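Long-range contact in STU0660 (PDB 3ZTH), which is a large Csn2 protein of the CRISPR-Cas system that binds magnesium and probably DNA in bacterial immunity: residues L192-L203 with Y229-F237. Sequence-based numbering, arbitrary orientation.
Sequences LSQTTEKYLIVL and YPNLTFILF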
loop_
_atom_site.group_PDB
_atom_site.type_symbol
_atom_site.label_atom_id
_atom_site.label_comp_id
_atom_site.label_asym_id
_atom_site.label_seq_id
_atom_site.Cartn_x
_atom_site.Cartn_y
_atom_site.Cartn_z
ATOM N N LEU A 192 8.712 -35.468 -3.383
ATOM C CA LEU A 192 8.150 -36.368 -4.386
ATOM C C LEU A 192 7.718 -37.711 -3.831
ATOM O O LEU A 192 6.850 -38.364 -4.403
ATOM C CB LEU A 192 9.147 -36.601 -5.525
ATOM C CG LEU A 192 9.453 -35.402 -6.422
ATOM C CD1 LEU A 192 10.466 -35.783 -7.484
ATOM C CD2 LEU A 192 8.170 -34.922 -7.074
ATOM N N SER A 193 8.320 -38.123 -2.719
ATOM C CA SER A 193 7.997 -39.414 -2.116
ATOM C C SER A 193 6.609 -39.404 -1.509
ATOM O O SER A 193 6.126 -40.424 -1.017
ATOM C CB SER A 193 9.019 -39.773 -1.031
ATOM O OG SER A 193 8.923 -38.896 0.079
ATOM N N GLN A 194 5.962 -38.247 -1.556
ATOM C CA GLN A 194 4.633 -38.111 -0.990
ATOM C C GLN A 194 3.649 -37.435 -1.943
ATOM O O GLN A 194 2.683 -36.809 -1.504
ATOM C CB GLN A 194 4.734 -37.336 0.324
ATOM C CG GLN A 194 5.648 -38.017 1.339
ATOM C CD GLN A 194 5.975 -37.134 2.526
ATOM O OE1 GLN A 194 6.590 -36.070 2.378
ATOM N NE2 GLN A 194 5.565 -37.568 3.717
ATOM N N THR A 195 3.897 -37.567 -3.244
ATOM C CA THR A 195 3.027 -36.980 -4.261
ATOM C C THR A 195 3.188 -37.663 -5.607
ATOM O O THR A 195 4.276 -38.104 -5.970
ATOM C CB THR A 195 3.315 -35.488 -4.474
ATOM O OG1 THR A 195 3.221 -34.800 -3.221
ATOM C CG2 THR A 195 2.303 -34.887 -5.449
ATOM N N THR A 196 2.092 -37.727 -6.349
ATOM C CA THR A 196 2.085 -38.347 -7.661
ATOM C C THR A 196 1.965 -37.286 -8.745
ATOM O O THR A 196 2.088 -37.589 -9.930
ATOM C CB THR A 196 0.905 -39.337 -7.784
ATOM O OG1 THR A 196 1.111 -40.424 -6.877
ATOM C CG2 THR A 196 0.790 -39.882 -9.203
ATOM N N GLU A 197 1.734 -36.041 -8.335
ATOM C CA GLU A 197 1.585 -34.939 -9.284
ATOM C C GLU A 197 2.848 -34.695 -10.104
ATOM O O GLU A 197 3.964 -34.887 -9.621
ATOM C CB GLU A 197 1.164 -33.662 -8.553
ATOM C CG GLU A 197 -0.223 -33.777 -7.919
ATOM C CD GLU A 197 -0.680 -32.499 -7.247
ATOM O OE1 GLU A 197 0.053 -31.993 -6.364
ATOM O OE2 GLU A 197 -1.774 -32.006 -7.600
ATOM N N LYS A 198 2.662 -34.278 -11.352
ATOM C CA LYS A 198 3.784 -34.042 -12.246
ATOM C C LYS A 198 4.627 -32.815 -11.897
ATOM O O LYS A 198 4.107 -31.738 -11.606
ATOM C CB LYS A 198 3.288 -33.950 -13.697
ATOM C CG LYS A 198 2.435 -35.147 -14.132
ATOM C CD LYS A 198 2.489 -35.413 -15.647
ATOM C CE LYS A 198 2.154 -34.179 -16.492
ATOM N NZ LYS A 198 0.759 -33.674 -16.295
ATOM N N TYR A 199 5.942 -33.004 -11.919
ATOM C CA TYR A 199 6.891 -31.941 -11.628
ATOM C C TYR A 199 7.821 -31.721 -12.808
ATOM O O TYR A 199 8.449 -32.657 -13.306
ATOM C CB TYR A 199 7.723 -32.276 -10.394
ATOM C CG TYR A 199 7.103 -31.795 -9.107
ATOM C CD1 TYR A 199 5.920 -32.354 -8.626
ATOM C CD2 TYR A 199 7.683 -30.753 -8.382
ATOM C CE1 TYR A 199 5.329 -31.882 -7.457
ATOM C CE2 TYR A 199 7.104 -30.276 -7.214
ATOM C CZ TYR A 199 5.927 -30.841 -6.758
ATOM O OH TYR A 199 5.340 -30.351 -5.617
ATOM N N LEU A 200 7.896 -30.479 -13.260
ATOM C CA LEU A 200 8.759 -30.140 -14.372
ATOM C C LEU A 200 9.791 -29.167 -13.848
ATOM O O LEU A 200 9.451 -28.079 -13.401
ATOM C CB LEU A 200 7.951 -29.502 -15.489
ATOM C CG LEU A 200 8.748 -28.927 -16.655
ATOM C CD1 LEU A 200 9.711 -29.976 -17.222
ATOM C CD2 LEU A 200 7.761 -28.450 -17.716
ATOM N N ILE A 201 11.054 -29.568 -13.896
ATOM C CA ILE A 201 12.130 -28.730 -13.405
ATOM C C ILE A 201 13.106 -28.357 -14.513
ATOM O O ILE A 201 13.680 -29.227 -15.168
ATOM C CB ILE A 201 12.874 -29.451 -12.268
ATOM C CG1 ILE A 201 11.868 -29.817 -11.171
ATOM C CG2 ILE A 201 13.990 -28.569 -11.720
ATOM C CD1 ILE A 201 12.488 -30.459 -9.960
ATOM N N VAL A 202 13.280 -27.053 -14.710
ATOM C CA VAL A 202 14.176 -26.512 -15.733
ATOM C C VAL A 202 15.461 -25.991 -15.112
ATOM O O VAL A 202 15.416 -25.231 -14.147
ATOM C CB VAL A 202 13.506 -25.343 -16.490
ATOM C CG1 VAL A 202 14.519 -24.626 -17.348
ATOM C CG2 VAL A 202 12.380 -25.860 -17.352
ATOM N N LEU A 203 16.601 -26.378 -15.680
ATOM C CA LEU A 203 17.899 -25.937 -15.168
ATOM C C LEU A 203 18.852 -25.363 -16.216
ATOM O O LEU A 203 19.302 -26.072 -17.109
ATOM C CB LEU A 203 18.600 -27.099 -14.469
ATOM C CG LEU A 203 18.112 -27.463 -13.067
ATOM C CD1 LEU A 203 18.243 -28.962 -12.839
ATOM C CD2 LEU A 203 18.927 -26.694 -12.044
ATOM N N TYR A 229 10.913 -41.584 -9.658
ATOM C CA TYR A 229 9.640 -40.886 -9.726
ATOM C C TYR A 229 9.209 -40.685 -11.168
ATOM O O TYR A 229 9.633 -39.745 -11.832
ATOM C CB TYR A 229 9.751 -39.533 -9.032
ATOM C CG TYR A 229 10.099 -39.629 -7.568
ATOM C CD1 TYR A 229 9.169 -40.093 -6.635
ATOM C CD2 TYR A 229 11.366 -39.267 -7.113
ATOM C CE1 TYR A 229 9.493 -40.193 -5.283
ATOM C CE2 TYR A 229 11.703 -39.364 -5.766
ATOM C CZ TYR A 229 10.764 -39.826 -4.857
ATOM O OH TYR A 229 11.105 -39.915 -3.529
ATOM N N PRO A 230 8.347 -41.570 -11.669
ATOM C CA PRO A 230 7.853 -41.487 -13.047
ATOM C C PRO A 230 7.293 -40.107 -13.365
ATOM O O PRO A 230 7.328 -39.650 -14.505
ATOM C CB PRO A 230 6.758 -42.553 -13.082
ATOM C CG PRO A 230 7.248 -43.566 -12.088
ATOM C CD PRO A 230 7.740 -42.706 -10.953
ATOM N N ASN A 231 6.787 -39.450 -12.332
ATOM C CA ASN A 231 6.163 -38.144 -12.470
ATOM C C ASN A 231 7.123 -36.960 -12.556
ATOM O O ASN A 231 6.686 -35.811 -12.602
ATOM C CB ASN A 231 5.182 -37.942 -11.307
ATOM C CG ASN A 231 5.837 -38.151 -9.945
ATOM O OD1 ASN A 231 6.640 -39.070 -9.765
ATOM N ND2 ASN A 231 5.485 -37.309 -8.977
ATOM N N LEU A 232 8.421 -37.236 -12.596
ATOM C CA LEU A 232 9.415 -36.167 -12.646
ATOM C C LEU A 232 10.041 -35.952 -14.016
ATOM O O LEU A 232 10.432 -36.904 -14.684
ATOM C CB LEU A 232 10.522 -36.447 -11.631
ATOM C CG LEU A 232 11.659 -35.433 -11.523
ATOM C CD1 LEU A 232 11.085 -34.050 -11.238
ATOM C CD2 LEU A 232 12.617 -35.865 -10.415
ATOM N N THR A 233 10.141 -34.691 -14.422
ATOM C CA THR A 233 10.741 -34.345 -15.705
ATOM C C THR A 233 11.736 -33.193 -15.574
ATOM O O THR A 233 11.456 -32.166 -14.947
ATOM C CB THR A 233 9.677 -33.943 -16.749
ATOM O OG1 THR A 233 8.847 -35.072 -17.043
ATOM C CG2 THR A 233 10.342 -33.478 -18.032
ATOM N N PHE A 234 12.903 -33.388 -16.176
ATOM C CA PHE A 234 13.968 -32.393 -16.167
ATOM C C PHE A 234 14.246 -31.863 -17.585
ATOM O O PHE A 234 14.276 -32.628 -18.551
ATOM C CB PHE A 234 15.254 -33.024 -15.621
ATOM C CG PHE A 234 15.352 -33.034 -14.121
ATOM C CD1 PHE A 234 15.740 -31.894 -13.431
ATOM C CD2 PHE A 234 15.108 -34.201 -13.399
ATOM C CE1 PHE A 234 15.890 -31.920 -12.036
ATOM C CE2 PHE A 234 15.253 -34.236 -12.011
ATOM C CZ PHE A 234 15.644 -33.098 -11.333
ATOM N N ILE A 235 14.423 -30.550 -17.705
ATOM C CA ILE A 235 14.774 -29.927 -18.982
ATOM C C ILE A 235 16.029 -29.106 -18.696
ATOM O O ILE A 235 15.969 -28.118 -17.961
ATOM C CB ILE A 235 13.702 -28.966 -19.507
ATOM C CG1 ILE A 235 12.463 -29.734 -19.953
ATOM C CG2 ILE A 235 14.244 -28.212 -20.722
ATOM C CD1 ILE A 235 11.357 -28.828 -20.521
ATOM N N LEU A 236 17.155 -29.530 -19.266
ATOM C CA LEU A 236 18.442 -28.865 -19.075
ATOM C C LEU A 236 18.904 -28.133 -20.343
ATOM O O LEU A 236 18.522 -28.498 -21.452
ATOM C CB LEU A 236 19.503 -29.902 -18.686
ATOM C CG LEU A 236 19.119 -30.969 -17.640
ATOM C CD1 LEU A 236 20.232 -32.005 -17.529
ATOM C CD2 LEU A 236 18.862 -30.330 -16.288
ATOM N N PHE A 237 19.720 -27.096 -20.165
ATOM C CA PHE A 237 20.288 -26.322 -21.272
ATOM C C PHE A 237 21.802 -26.379 -21.083
ATOM O O PHE A 237 22.414 -25.435 -20.568
ATOM C CB PHE A 237 19.823 -24.865 -21.213
ATOM C CG PHE A 237 18.370 -24.678 -21.529
ATOM C CD1 PHE A 237 17.398 -24.911 -20.557
ATOM C CD2 PHE A 237 17.971 -24.269 -22.794
ATOM C CE1 PHE A 237 16.052 -24.739 -20.839
ATOM C CE2 PHE A 237 16.626 -24.089 -23.090
ATOM C CZ PHE A 237 15.660 -24.326 -22.107
#
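The carbonyl O of Thr233 takes the N-H of Ile201 at 2.8 Å and, more weakly, the CA-H of Leu200, whose CA lies 3.4 Å from the same oxygen. Ile235 O is gripped in the same double way by Leu203 N and Val202 CA, and the backbone ladder runs on from Tyr199 N to Asn231 O through to Phe237 N on Leu203 O. At the start of the ladder a side chain takes over: Asn231 ND2 gives a fairly straight bond (2.9 Å, 165°) to Glu197 O. That oxygen lies close to the amide plane of Asn231, yet the NH2 approaches from above the carbonyl plane of Glu197. A chi1 of 54°, with CG wedged between backbone N and carbonyl carbon, turns the amide to this loop.

The two strands are neighbours in the parallel part of the sheet, joined by the right-handed beta-alpha-beta crossover through helix 212-228, consistent with the P-loop NTPase clan. On the face carrying Ile201, Leu203, Leu232 and Phe234, Ile201 CG2 and Leu203 CD1 both press on Phe234 CE1, each at 3.9 Å, beneath helices 177-192 and 212-228. The other face pairs Leu200 CD1 with Thr233 CG2 and with Ile235 CD1. Before the strands begin, Leu192 CB sits over the centre of the Tyr229 ring, 3.5 Å from its centroid, while the ring's OH is hydrogen-bonded to Asp189.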